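Local atomic coordinates of Two-component response regulator yesN (Fusobacterium nucleatum, PDB entry 3LSG), a protein that probably binds specific DNA sequences as a transcription factor of a two-component system, here represented by its C-terminal AraC-type helix-turn-helix domain. Residues A[69-74]-A[96-101]. Residues are numbered along the deposited sequence; the frame is centred on the assembly and turned at random.
Sequences LKNYEI and ITPKQY
Asn71 and Pro98 touch where two helices begin in the C-terminal AraC-type helix-turn-helix domain: helix 71-77 and the short last helix, 98-101. The two side chains cross at about a right angle, and the amide oxygen leads: Asn71 OD1 lies 3.3 Å from Pro98 CB, while Asn71 CG stays 3.9 Å from the same carbon. With CG beside the backbone N and anti to the carbonyl carbon (chi1 -70°), the Asn71 side chain carries its amide to Pro98 CB. No direct hydrogen bond joins the segments; a water does so instead. It accepts a 2.9 Å bond from Lys99 N, a first-turn amide of helix 98-101, and a weak one from Asn71 ND2 at 3.1 Å. Behind the pair stands helix 83-94, whose Phe86 and Phe90 pack on Pro98 and whose Val83 meets Asn71. Buried Ile74, about one turn on, packs on Phe86 and on Leu63 and Leu64 of helix 48-66. Each helix start has its own side-chain bonds. Lys70, the N-cap of helix 71-77, gives its N-H to the anti lone pair of Glu73 OE1. Thr97 and Gln100 form a capping box: Gln100 N donates to Thr97 OG1 over 3.0 Å, and Thr97 N returns a nearly straight bond (172°) to Gln100 OE1, arriving 32° out of the carbonyl plane.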
# COMPACT_ATOMS: atom_id res chain seq x y z
N LEU A 69 17.73 -7.28 -15.15
CA LEU A 69 17.43 -6.12 -14.31
C LEU A 69 17.64 -6.40 -12.82
O LEU A 69 17.30 -7.48 -12.33
CB LEU A 69 15.99 -5.66 -14.55
CG LEU A 69 15.64 -5.16 -15.95
CD1 LEU A 69 14.14 -4.97 -16.04
CD2 LEU A 69 16.39 -3.86 -16.27
N LYS A 70 18.18 -5.42 -12.10
CA LYS A 70 18.29 -5.48 -10.64
C LYS A 70 16.93 -5.31 -9.98
O LYS A 70 15.98 -4.79 -10.59
CB LYS A 70 19.26 -4.40 -10.13
CG LYS A 70 20.68 -4.51 -10.71
CD LYS A 70 21.35 -5.75 -10.13
CE LYS A 70 22.48 -6.26 -10.99
NZ LYS A 70 22.90 -7.60 -10.48
N ASN A 71 16.81 -5.74 -8.73
CA ASN A 71 15.55 -5.59 -7.99
C ASN A 71 15.07 -4.15 -7.97
O ASN A 71 13.89 -3.91 -8.15
CB ASN A 71 15.67 -6.15 -6.57
CG ASN A 71 15.78 -7.67 -6.55
OD1 ASN A 71 15.33 -8.34 -7.48
ND2 ASN A 71 16.35 -8.23 -5.49
N TYR A 72 15.97 -3.19 -7.75
CA TYR A 72 15.54 -1.80 -7.68
C TYR A 72 14.97 -1.34 -9.02
O TYR A 72 14.12 -0.46 -9.06
CB TYR A 72 16.64 -0.84 -7.15
CG TYR A 72 17.86 -0.75 -8.03
CD1 TYR A 72 17.88 0.10 -9.14
CD2 TYR A 72 18.99 -1.52 -7.77
CE1 TYR A 72 19.01 0.17 -9.97
CE2 TYR A 72 20.11 -1.47 -8.59
CZ TYR A 72 20.12 -0.63 -9.69
OH TYR A 72 21.24 -0.58 -10.50
N GLU A 73 15.40 -1.96 -10.12
CA GLU A 73 14.88 -1.61 -11.45
C GLU A 73 13.52 -2.25 -11.69
O GLU A 73 12.60 -1.61 -12.18
CB GLU A 73 15.83 -2.07 -12.54
CG GLU A 73 17.20 -1.43 -12.50
CD GLU A 73 18.07 -1.85 -13.68
OE1 GLU A 73 18.58 -2.98 -13.68
OE2 GLU A 73 18.25 -1.03 -14.61
N ILE A 74 13.41 -3.53 -11.38
CA ILE A 74 12.14 -4.21 -11.48
C ILE A 74 11.09 -3.56 -10.57
O ILE A 74 9.97 -3.35 -11.00
CB ILE A 74 12.28 -5.70 -11.16
CG1 ILE A 74 13.13 -6.37 -12.24
CG2 ILE A 74 10.91 -6.37 -11.09
CD1 ILE A 74 13.58 -7.79 -11.85
N ILE A 96 9.07 -16.89 -1.98
CA ILE A 96 10.54 -16.73 -2.03
C ILE A 96 10.89 -15.32 -2.53
O ILE A 96 10.02 -14.60 -3.00
CB ILE A 96 11.22 -17.78 -2.94
CG1 ILE A 96 10.73 -17.65 -4.39
CG2 ILE A 96 11.03 -19.23 -2.39
CD1 ILE A 96 11.32 -18.73 -5.34
N THR A 97 12.16 -14.92 -2.41
CA THR A 97 12.57 -13.57 -2.80
C THR A 97 12.77 -13.49 -4.31
O THR A 97 12.87 -14.51 -4.99
CB THR A 97 13.90 -13.17 -2.12
OG1 THR A 97 14.94 -14.02 -2.60
CG2 THR A 97 13.80 -13.34 -0.60
N PRO A 98 12.83 -12.25 -4.85
CA PRO A 98 13.12 -12.09 -6.27
C PRO A 98 14.44 -12.73 -6.67
O PRO A 98 14.49 -13.42 -7.68
CB PRO A 98 13.19 -10.56 -6.42
CG PRO A 98 12.17 -10.07 -5.43
CD PRO A 98 12.31 -11.01 -4.24
N LYS A 99 15.48 -12.55 -5.87
CA LYS A 99 16.76 -13.19 -6.17
C LYS A 99 16.55 -14.69 -6.21
O LYS A 99 17.01 -15.36 -7.14
CB LYS A 99 17.80 -12.85 -5.10
CG LYS A 99 19.25 -12.97 -5.55
CD LYS A 99 19.54 -14.29 -6.24
CE LYS A 99 19.60 -14.12 -7.77
NZ LYS A 99 19.84 -15.41 -8.48
N GLN A 100 15.88 -15.23 -5.20
CA GLN A 100 15.73 -16.69 -5.11
C GLN A 100 14.92 -17.18 -6.31
O GLN A 100 15.12 -18.28 -6.82
CB GLN A 100 15.05 -17.09 -3.79
CG GLN A 100 15.94 -16.89 -2.56
CD GLN A 100 15.18 -16.96 -1.21
OE1 GLN A 100 13.96 -16.83 -1.16
NE2 GLN A 100 15.92 -17.17 -0.13
N TYR A 101 14.01 -16.33 -6.77
CA TYR A 101 13.14 -16.68 -7.88
C TYR A 101 13.96 -16.94 -9.15
O TYR A 101 13.56 -17.71 -10.02
CB TYR A 101 12.11 -15.57 -8.14
CG TYR A 101 10.92 -16.07 -8.88
CD1 TYR A 101 9.85 -16.66 -8.20
CD2 TYR A 101 10.85 -15.99 -10.27
CE1 TYR A 101 8.74 -17.13 -8.88
CE2 TYR A 101 9.75 -16.47 -10.96
CZ TYR A 101 8.69 -17.04 -10.26
OH TYR A 101 7.59 -17.51 -10.93
O HOH W 1 15.93 -10.73 -3.67